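Local coordinates for protein CCMAN5 (Cellulosimicrobium cellulans, PDB 2XSG) that hydrolyses alpha-mannosidic linkages as a family GH92 mannosidase and enables mannose-6-phosphate modification of yeast-produced lysosomal enzymes, at residues V146-F151 with L273-I278; T346-W351 with Y371-Q376; D578-L583 with W620-A625. One frame throughout, in Å; residues are numbered along the deposited sequence.

Interaction 1. Residues V146-F151 with L273-I278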
loop_
_atom_site.group_PDB
_atom_site.type_symbol
_atom_site.label_atom_id
_atom_site.label_comp_id
_atom_site.label_asym_id
_atom_site.label_seq_id
_atom_site.Cartn_x
_atom_site.Cartn_y
_atom_site.Cartn_z
ATOM N N VAL A 146 13.800 -9.338 15.639
ATOM C CA VAL A 146 14.327 -9.997 16.831
ATOM C C VAL A 146 13.282 -10.899 17.414
ATOM O O VAL A 146 12.082 -10.574 17.365
ATOM C CB VAL A 146 14.897 -9.019 17.910
ATOM C CG1 VAL A 146 16.060 -8.270 17.331
ATOM C CG2 VAL A 146 13.821 -8.047 18.448
ATOM N N HIS A 147 13.761 -12.026 17.940
ATOM C CA HIS A 147 12.946 -13.100 18.506
ATOM C C HIS A 147 13.366 -13.386 19.953
ATOM O O HIS A 147 14.576 -13.436 20.269
ATOM C CB HIS A 147 13.162 -14.395 17.730
ATOM C CG HIS A 147 12.872 -14.298 16.264
ATOM N ND1 HIS A 147 11.956 -15.117 15.636
ATOM C CD2 HIS A 147 13.401 -13.511 15.298
ATOM C CE1 HIS A 147 11.910 -14.818 14.350
ATOM N NE2 HIS A 147 12.778 -13.850 14.117
ATOM N N ARG A 148 12.364 -13.578 20.813
ATOM C CA ARG A 148 12.561 -14.166 22.149
ATOM C C ARG A 148 11.552 -15.294 22.395
ATOM O O ARG A 148 10.329 -15.063 22.350
ATOM C CB ARG A 148 12.433 -13.101 23.250
ATOM C CG ARG A 148 12.739 -13.630 24.646
ATOM C CD ARG A 148 12.809 -12.507 25.650
ATOM N NE ARG A 148 11.575 -11.709 25.676
ATOM C CZ ARG A 148 11.510 -10.484 26.179
ATOM N NH1 ARG A 148 12.614 -9.919 26.675
ATOM N NH2 ARG A 148 10.360 -9.815 26.180
ATOM N N TYR A 149 12.065 -16.498 22.659
ATOM C CA TYR A 149 11.246 -17.698 22.871
ATOM C C TYR A 149 11.438 -18.284 24.258
ATOM O O TYR A 149 12.568 -18.358 24.760
ATOM C CB TYR A 149 11.601 -18.785 21.840
ATOM C CG TYR A 149 11.304 -18.390 20.427
ATOM C CD1 TYR A 149 12.321 -17.965 19.582
ATOM C CD2 TYR A 149 9.999 -18.436 19.930
ATOM C CE1 TYR A 149 12.052 -17.594 18.271
ATOM C CE2 TYR A 149 9.722 -18.057 18.625
ATOM C CZ TYR A 149 10.750 -17.628 17.803
ATOM O OH TYR A 149 10.492 -17.251 16.509
ATOM N N ALA A 150 10.342 -18.701 24.881
ATOM C CA ALA A 150 10.410 -19.479 26.126
ATOM C C ALA A 150 9.840 -20.868 25.918
ATOM O O ALA A 150 8.647 -21.008 25.683
ATOM C CB ALA A 150 9.656 -18.754 27.270
ATOM N N PHE A 151 10.678 -21.897 26.024
ATOM C CA PHE A 151 10.248 -23.292 25.815
ATOM C C PHE A 151 9.923 -23.968 27.147
ATOM O O PHE A 151 10.463 -23.566 28.168
ATOM C CB PHE A 151 11.367 -24.082 25.132
ATOM C CG PHE A 151 11.550 -23.757 23.677
ATOM C CD1 PHE A 151 12.161 -22.573 23.288
ATOM C CD2 PHE A 151 11.133 -24.658 22.698
ATOM C CE1 PHE A 151 12.353 -22.278 21.931
ATOM C CE2 PHE A 151 11.318 -24.374 21.346
ATOM C CZ PHE A 151 11.922 -23.180 20.961
ATOM N N LEU A 273 21.886 -3.868 22.587
ATOM C CA LEU A 273 20.565 -3.625 23.147
ATOM C C LEU A 273 19.814 -4.921 23.381
ATOM O O LEU A 273 19.966 -5.894 22.640
ATOM C CB LEU A 273 19.740 -2.684 22.257
ATOM C CG LEU A 273 20.344 -1.322 21.874
ATOM C CD1 LEU A 273 19.427 -0.614 20.914
ATOM C CD2 LEU A 273 20.683 -0.433 23.085
ATOM N N SER A 274 19.019 -4.920 24.447
ATOM C CA SER A 274 18.157 -6.039 24.801
ATOM C C SER A 274 16.919 -6.068 23.894
ATOM O O SER A 274 16.583 -5.063 23.241
ATOM C CB SER A 274 17.702 -5.886 26.257
ATOM O OG SER A 274 16.882 -4.730 26.371
ATOM N N PHE A 275 16.249 -7.223 23.864
ATOM C CA PHE A 275 14.976 -7.366 23.159
ATOM C C PHE A 275 13.983 -6.255 23.544
ATOM O O PHE A 275 13.443 -5.581 22.674
ATOM C CB PHE A 275 14.384 -8.753 23.417
ATOM C CG PHE A 275 13.087 -9.014 22.701
ATOM C CD1 PHE A 275 11.866 -8.635 23.272
ATOM C CD2 PHE A 275 13.076 -9.658 21.465
ATOM C CE1 PHE A 275 10.652 -8.872 22.607
ATOM C CE2 PHE A 275 11.884 -9.907 20.798
ATOM C CZ PHE A 275 10.659 -9.514 21.375
ATOM N N ASP A 276 13.775 -6.068 24.852
ATOM C CA ASP A 276 12.835 -5.065 25.372
ATOM C C ASP A 276 13.128 -3.658 24.878
ATOM O O ASP A 276 12.188 -2.922 24.523
ATOM C CB ASP A 276 12.804 -5.068 26.918
ATOM C CG ASP A 276 12.089 -6.279 27.492
ATOM O OD1 ASP A 276 11.471 -7.042 26.719
ATOM O OD2 ASP A 276 12.155 -6.475 28.728
ATOM N N ALA A 277 14.415 -3.288 24.861
ATOM C CA ALA A 277 14.850 -1.959 24.403
ATOM C C ALA A 277 14.695 -1.765 22.894
ATOM O O ALA A 277 14.366 -0.674 22.450
ATOM C CB ALA A 277 16.296 -1.657 24.836
ATOM N N ILE A 278 14.944 -2.811 22.118
ATOM C CA ILE A 278 14.671 -2.751 20.682
ATOM C C ILE A 278 13.169 -2.620 20.415
ATOM O O ILE A 278 12.751 -1.796 19.603
ATOM C CB ILE A 278 15.285 -3.964 19.917
ATOM C CG1 ILE A 278 16.814 -3.968 20.060
ATOM C CG2 ILE A 278 14.888 -3.929 18.443
ATOM C CD1 ILE A 278 17.477 -5.379 19.846
#
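The first turn of helix 275-290 docks on strand 144-150, part of a large antiparallel sheet in the N-terminal portion of the enzyme, with Phe275 and Asp276 meeting Val146 and Arg148. Two positions apart and therefore on the same face of the strand, Val146 and Arg148 both point at the helix, whereas His147 points away and contacts strand 80-84. Phe275 touches both: Arg148 CB lies over the face of the Phe275 ring, 4.1 Å from the centroid, in a CH-pi contact, and Val146 CG2 approaches ring atom CD2 obliquely at 3.5 Å. The Arg148 chain is extended as far as CD, then bends at chi3 (56°), which folds the guanidinium back until CD1 of Phe275 sits over its centre, 3.5 Å from CZ; the two planes are 40° apart. At the edge of the guanidinium, Asp276 OD1 takes both terminal nitrogens in an end-on salt bridge, NH2 at 3.0 Å and NH1 at 3.1 Å. The NH2 bond uses the syn lone pair, while NH1 comes from above the carboxylate plane. Further along the helix, Ile278 CD1 reaches Val146 CG1 at 4.1 Å. Arg148 NH2 forms a second salt bridge with Glu137 on the adjoining strand. With a carboxylate on sheet and helix and a phenyl ring against one face, the guanidinium is likely to be held in one orientation and its positive charge largely balanced.

Interaction 2. Residues T346-W351 with Y371-Q376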
loop_
_atom_site.group_PDB
_atom_site.type_symbol
_atom_site.label_atom_id
_atom_site.label_comp_id
_atom_site.label_asym_id
_atom_site.label_seq_id
_atom_site.Cartn_x
_atom_site.Cartn_y
_atom_site.Cartn_z
ATOM N N THR A 346 17.391 9.066 1.797
ATOM C CA THR A 346 17.151 7.639 1.994
ATOM C C THR A 346 16.503 7.074 0.740
ATOM O O THR A 346 15.512 7.628 0.224
ATOM C CB THR A 346 16.275 7.399 3.239
ATOM O OG1 THR A 346 17.017 7.808 4.386
ATOM C CG2 THR A 346 15.887 5.908 3.423
ATOM N N TYR A 347 17.072 5.976 0.243
ATOM C CA TYR A 347 16.527 5.315 -0.937
ATOM C C TYR A 347 15.433 4.333 -0.508
ATOM O O TYR A 347 15.672 3.419 0.288
ATOM C CB TYR A 347 17.634 4.612 -1.731
ATOM C CG TYR A 347 17.158 3.881 -2.958
ATOM C CD1 TYR A 347 16.816 4.574 -4.119
ATOM C CD2 TYR A 347 17.044 2.493 -2.964
ATOM C CE1 TYR A 347 16.364 3.899 -5.256
ATOM C CE2 TYR A 347 16.611 1.814 -4.105
ATOM C CZ TYR A 347 16.281 2.526 -5.249
ATOM O OH TYR A 347 15.844 1.860 -6.378
ATOM N N TYR A 348 14.237 4.543 -1.041
ATOM C CA TYR A 348 13.123 3.627 -0.874
ATOM C C TYR A 348 12.878 2.835 -2.165
ATOM O O TYR A 348 13.197 3.298 -3.272
ATOM C CB TYR A 348 11.857 4.402 -0.457
ATOM C CG TYR A 348 12.034 5.083 0.883
ATOM C CD1 TYR A 348 12.563 6.380 0.981
ATOM C CD2 TYR A 348 11.718 4.410 2.058
ATOM C CE1 TYR A 348 12.745 6.982 2.230
ATOM C CE2 TYR A 348 11.906 4.989 3.285
ATOM C CZ TYR A 348 12.415 6.268 3.369
ATOM O OH TYR A 348 12.582 6.795 4.622
ATOM N N ASP A 349 12.323 1.636 -1.993
ATOM C CA ASP A 349 12.029 0.724 -3.089
ATOM C C ASP A 349 10.853 -0.162 -2.691
ATOM O O ASP A 349 10.560 -0.310 -1.489
ATOM C CB ASP A 349 13.264 -0.118 -3.407
ATOM C CG ASP A 349 13.181 -0.821 -4.761
ATOM O OD1 ASP A 349 12.209 -0.609 -5.530
ATOM O OD2 ASP A 349 14.095 -1.628 -5.043
ATOM N N SER A 350 10.206 -0.732 -3.704
ATOM C CA SER A 350 9.016 -1.614 -3.615
ATOM C C SER A 350 7.783 -0.856 -4.049
ATOM O O SER A 350 7.198 -0.119 -3.275
ATOM C CB SER A 350 8.782 -2.210 -2.232
ATOM O OG SER A 350 7.765 -3.192 -2.311
ATOM N N TRP A 351 7.401 -1.036 -5.301
ATOM C CA TRP A 351 6.423 -0.159 -5.926
ATOM C C TRP A 351 5.247 -0.967 -6.455
ATOM O O TRP A 351 5.422 -2.095 -6.887
ATOM C CB TRP A 351 7.093 0.586 -7.071
ATOM C CG TRP A 351 8.339 1.354 -6.660
ATOM C CD1 TRP A 351 9.628 0.931 -6.752
ATOM C CD2 TRP A 351 8.385 2.673 -6.106
ATOM N NE1 TRP A 351 10.490 1.908 -6.277
ATOM C CE2 TRP A 351 9.746 2.985 -5.875
ATOM C CE3 TRP A 351 7.404 3.624 -5.785
ATOM C CZ2 TRP A 351 10.154 4.214 -5.356
ATOM C CZ3 TRP A 351 7.810 4.848 -5.247
ATOM C CH2 TRP A 351 9.174 5.127 -5.032
ATOM N N TYR A 371 8.113 11.804 1.731
ATOM C CA TYR A 371 7.598 11.879 0.363
ATOM C C TYR A 371 8.684 12.309 -0.598
ATOM O O TYR A 371 8.832 11.701 -1.657
ATOM C CB TYR A 371 6.435 12.862 0.309
ATOM C CG TYR A 371 5.965 13.315 -1.060
ATOM C CD1 TYR A 371 6.396 14.529 -1.582
ATOM C CD2 TYR A 371 5.018 12.584 -1.780
ATOM C CE1 TYR A 371 5.948 14.998 -2.795
ATOM C CE2 TYR A 371 4.562 13.037 -3.024
ATOM C CZ TYR A 371 5.037 14.250 -3.520
ATOM O OH TYR A 371 4.606 14.748 -4.725
ATOM N N ARG A 372 9.433 13.352 -0.237
ATOM C CA ARG A 372 10.527 13.802 -1.081
ATOM C C ARG A 372 11.513 12.641 -1.320
ATOM O O ARG A 372 11.903 12.385 -2.461
ATOM C CB ARG A 372 11.243 15.035 -0.514
ATOM C CG ARG A 372 12.273 15.616 -1.508
ATOM C CD ARG A 372 13.178 16.749 -0.973
ATOM N NE ARG A 372 13.851 17.393 -2.114
ATOM C CZ ARG A 372 14.936 16.906 -2.720
ATOM N NH1 ARG A 372 15.513 15.785 -2.280
ATOM N NH2 ARG A 372 15.461 17.536 -3.766
ATOM N N ASP A 373 11.888 11.919 -0.266
ATOM C CA ASP A 373 12.866 10.835 -0.438
ATOM C C ASP A 373 12.322 9.740 -1.359
ATOM O O ASP A 373 13.047 9.187 -2.182
ATOM C CB ASP A 373 13.310 10.240 0.899
ATOM C CG ASP A 373 14.404 11.068 1.596
ATOM O OD1 ASP A 373 14.773 12.167 1.119
ATOM O OD2 ASP A 373 14.886 10.596 2.647
ATOM N N MET A 374 11.032 9.437 -1.217
ATOM C CA MET A 374 10.387 8.466 -2.078
ATOM C C MET A 374 10.430 8.858 -3.561
ATOM O O MET A 374 10.708 8.022 -4.421
ATOM C CB MET A 374 8.951 8.252 -1.616
ATOM C CG MET A 374 8.857 7.552 -0.271
ATOM S SD MET A 374 7.134 7.355 0.208
ATOM C CE MET A 374 7.282 6.330 1.679
ATOM N N VAL A 375 10.137 10.126 -3.857
ATOM C CA VAL A 375 10.136 10.593 -5.233
ATOM C C VAL A 375 11.556 10.586 -5.787
ATOM O O VAL A 375 11.777 10.155 -6.920
ATOM C CB VAL A 375 9.486 11.991 -5.385
ATOM C CG1 VAL A 375 9.564 12.451 -6.849
ATOM C CG2 VAL A 375 7.996 11.947 -4.896
ATOM N N GLN A 376 12.510 11.051 -4.983
ATOM C CA GLN A 376 13.916 11.017 -5.365
ATOM C C GLN A 376 14.342 9.584 -5.663
ATOM O O GLN A 376 15.094 9.333 -6.613
ATOM C CB GLN A 376 14.817 11.621 -4.282
ATOM C CG GLN A 376 16.346 11.633 -4.643
ATOM C CD GLN A 376 16.706 12.502 -5.850
ATOM O OE1 GLN A 376 17.153 13.642 -5.693
ATOM N NE2 GLN A 376 16.548 11.952 -7.062
HETATM O O HOH W 1 13.375 9.424 4.449
#
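Asp373 turns its carboxylate from helix 368-387 to the backbone of Thr346, whose N donates to OD2 at 3.1 Å in a nearly straight bond (163°), from well above the carboxylate plane. With CG beside its own backbone N (chi1 -82°), Asp373 lays CB against the edge of the Tyr348 ring, 3.6 Å from CE1, and leaves OD2 near the phenol end. Tyr348 likewise holds CG beside its backbone N (chi1 -63°), which turns the ring to the helix. A water donates to Asp373 OD2 at 2.6 Å and is also hydrogen-bonded to Tyr348 OH. Replacing Asp373 by an alanine would probably leave Thr346 N without its acceptor and the phenol's water without this partner. One residue on, Met374 places CG 4.1 Å from Tyr348 CD1 and runs on as an extended chain, touching Asn34 and Phe360. Its carbonyl O meets the edge of the Trp351 indole, in the ring plane, 3.3 Å from CH2. The side chain of Trp351 is about 10 Å from a bound bis-tris propane. The arrangement is consistent with the (alpha/alpha)6 barrel of GH92, in which helix 368-387 is probably a barrel helix and the segment with strand 348-349 packs against it.

Interaction 3. Residues D578-L583 with W620-A625; sequences DGKAML and WNRYIA
Trp620 lays one face of its indole over the backbone of Gly579, with the glycine N above the ring centre and CA 3.5 Å from CE3. With no side chain on Gly579, the indole can come this close to the backbone. Arg622, two residues along the strand, reaches past the turn with an extended chain (chi1 to chi3 all 174°). Its NH1 gives a weak bond to Lys580 O, 3.0 Å away and bent to 127°. The guanidinium is sandwiched: Lys580 CE lies over one face, offset to the rim, and Tyr623 OH over the centre of the other. Lys580 NZ comes within 3.2 Å of Arg622 NH2, yet both form salt bridges with Glu638, which probably offsets part of their mutual repulsion. Met582 O is buried without a polar partner, facing Arg622 CB at 3.4 Å and Tyr623 CE1 at 3.4 Å. Close by, a water donates to both Leu583 O and Tyr623 OH, and that hydroxyl is also hydrogen-bonded to Ala527 O. Asp578 OD1 accepts from Lys580 N at 2.8 Å. The result is an Asx turn leading into a short 3-10 segment, packed on outer strand 618-623 of a three-stranded antiparallel sheet in the catalytic domain.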
loop_
_atom_site.group_PDB
_atom_site.type_symbol
_atom_site.label_atom_id
_atom_site.label_comp_id
_atom_site.label_asym_id
_atom_site.label_seq_id
_atom_site.Cartn_x
_atom_site.Cartn_y
_atom_site.Cartn_z
ATOM N N ASP A 578 -31.765 1.164 -3.959
ATOM C CA ASP A 578 -31.455 0.120 -4.944
ATOM C C ASP A 578 -29.942 -0.072 -5.060
ATOM O O ASP A 578 -29.250 0.729 -5.706
ATOM C CB ASP A 578 -32.062 0.460 -6.324
ATOM C CG ASP A 578 -31.866 -0.656 -7.374
ATOM O OD1 ASP A 578 -31.076 -1.617 -7.164
ATOM O OD2 ASP A 578 -32.510 -0.572 -8.441
ATOM N N GLY A 579 -29.442 -1.136 -4.427
ATOM C CA GLY A 579 -28.049 -1.538 -4.558
ATOM C C GLY A 579 -27.498 -1.626 -5.976
ATOM O O GLY A 579 -26.312 -1.390 -6.198
ATOM N N LYS A 580 -28.351 -1.982 -6.932
ATOM C CA LYS A 580 -27.926 -2.168 -8.324
ATOM C C LYS A 580 -27.675 -0.833 -9.059
ATOM O O LYS A 580 -26.993 -0.807 -10.090
ATOM C CB LYS A 580 -28.954 -3.039 -9.066
ATOM C CG LYS A 580 -28.546 -3.540 -10.454
ATOM C CD LYS A 580 -27.693 -4.835 -10.435
ATOM C CE LYS A 580 -27.355 -5.279 -11.877
ATOM N NZ LYS A 580 -26.133 -6.168 -12.019
ATOM N N ALA A 581 -28.201 0.270 -8.525
ATOM C CA ALA A 581 -27.992 1.590 -9.138
ATOM C C ALA A 581 -26.665 2.254 -8.730
ATOM O O ALA A 581 -26.381 3.384 -9.130
ATOM C CB ALA A 581 -29.183 2.522 -8.831
ATOM N N MET A 582 -25.869 1.549 -7.929
ATOM C CA MET A 582 -24.570 2.036 -7.497
ATOM C C MET A 582 -23.504 1.693 -8.545
ATOM O O MET A 582 -23.073 0.540 -8.644
ATOM C CB MET A 582 -24.208 1.427 -6.129
ATOM C CG MET A 582 -22.823 1.825 -5.578
ATOM S SD MET A 582 -22.540 3.600 -5.418
ATOM C CE MET A 582 -23.873 4.154 -4.342
ATOM N N LEU A 583 -23.074 2.691 -9.315
ATOM C CA LEU A 583 -22.141 2.447 -10.441
ATOM C C LEU A 583 -20.692 2.648 -10.020
ATOM O O LEU A 583 -19.763 2.150 -10.677
ATOM C CB LEU A 583 -22.478 3.353 -11.637
ATOM C CG LEU A 583 -23.922 3.257 -12.137
ATOM C CD1 LEU A 583 -24.091 4.045 -13.417
ATOM C CD2 LEU A 583 -24.358 1.794 -12.325
ATOM N N TRP A 620 -24.314 1.121 -0.014
ATOM C CA TRP A 620 -24.594 0.109 -1.031
ATOM C C TRP A 620 -23.340 -0.227 -1.820
ATOM O O TRP A 620 -22.636 0.661 -2.302
ATOM C CB TRP A 620 -25.679 0.587 -1.990
ATOM C CG TRP A 620 -27.046 0.429 -1.416
ATOM C CD1 TRP A 620 -27.920 1.435 -1.075
ATOM C CD2 TRP A 620 -27.696 -0.803 -1.089
ATOM N NE1 TRP A 620 -29.078 0.893 -0.582
ATOM C CE2 TRP A 620 -28.971 -0.475 -0.569
ATOM C CE3 TRP A 620 -27.340 -2.154 -1.207
ATOM C CZ2 TRP A 620 -29.890 -1.454 -0.162
ATOM C CZ3 TRP A 620 -28.252 -3.128 -0.793
ATOM C CH2 TRP A 620 -29.511 -2.771 -0.275
ATOM N N ASN A 621 -23.061 -1.523 -1.923
ATOM C CA ASN A 621 -21.918 -2.009 -2.683
ATOM C C ASN A 621 -22.336 -3.002 -3.740
ATOM O O ASN A 621 -22.818 -4.093 -3.423
ATOM C CB ASN A 621 -20.865 -2.603 -1.755
ATOM C CG ASN A 621 -20.111 -1.531 -1.008
ATOM O OD1 ASN A 621 -19.094 -1.034 -1.488
ATOM N ND2 ASN A 621 -20.648 -1.112 0.137
ATOM N N ARG A 622 -22.186 -2.583 -4.997
ATOM C CA ARG A 622 -22.505 -3.415 -6.148
ATOM C C ARG A 622 -21.290 -4.204 -6.632
ATOM O O ARG A 622 -21.415 -5.359 -7.061
ATOM C CB ARG A 622 -23.084 -2.566 -7.299
ATOM C CG ARG A 622 -23.297 -3.361 -8.601
ATOM C CD ARG A 622 -24.010 -2.572 -9.697
ATOM N NE ARG A 622 -24.041 -3.338 -10.953
ATOM C CZ ARG A 622 -24.548 -2.905 -12.109
ATOM N NH1 ARG A 622 -25.125 -1.714 -12.212
ATOM N NH2 ARG A 622 -24.496 -3.691 -13.173
ATOM N N TYR A 623 -20.112 -3.595 -6.552
ATOM C CA TYR A 623 -18.926 -4.199 -7.151
ATOM C C TYR A 623 -17.870 -4.711 -6.164
ATOM O O TYR A 623 -17.599 -4.090 -5.140
ATOM C CB TYR A 623 -18.280 -3.212 -8.124
ATOM C CG TYR A 623 -19.173 -2.799 -9.291
ATOM C CD1 TYR A 623 -19.919 -1.622 -9.236
ATOM C CD2 TYR A 623 -19.231 -3.555 -10.453
ATOM C CE1 TYR A 623 -20.717 -1.220 -10.306
ATOM C CE2 TYR A 623 -20.043 -3.172 -11.522
ATOM C CZ TYR A 623 -20.775 -2.002 -11.440
ATOM O OH TYR A 623 -21.569 -1.602 -12.494
ATOM N N ILE A 624 -17.286 -5.861 -6.505
ATOM C CA ILE A 624 -16.060 -6.373 -5.859
ATOM C C ILE A 624 -14.884 -6.024 -6.765
ATOM O O ILE A 624 -15.079 -5.366 -7.782
ATOM C CB ILE A 624 -16.138 -7.915 -5.549
ATOM C CG1 ILE A 624 -16.655 -8.709 -6.759
ATOM C CG2 ILE A 624 -17.026 -8.166 -4.312
ATOM C CD1 ILE A 624 -16.573 -10.231 -6.605
ATOM N N ALA A 625 -13.671 -6.423 -6.395
ATOM C CA ALA A 625 -12.470 -5.979 -7.097
ATOM C C ALA A 625 -11.998 -6.961 -8.157
ATOM O O ALA A 625 -11.026 -6.696 -8.853
ATOM C CB ALA A 625 -11.351 -5.663 -6.112
HETATM O O HOH W 2 -20.202 0.984 -13.163
#

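How the interactions relate
From the N terminus the three contacts follow in series, none nested and none crossing. Interaction 1 closes a loop of 121 residues, rich in strands, and ties the N-terminal sheet to helix 275-290, the second helix after strand 248-255 of that sheet. Interaction 2 spans just 19 residues, nearly all helical: helix 353-366 lies between its segments, and helix 368-387 comes back past strand 348-349. Interaction 3 closes a 36-residue loop that includes helix 604-616 and joins a turn to strand 618-623. Interactions 2 and 3 both lie in the catalytic domain, yet interaction 3 lies across the chain's centre from both interaction 1 (48 Å between centres) and interaction 2 (36 Å).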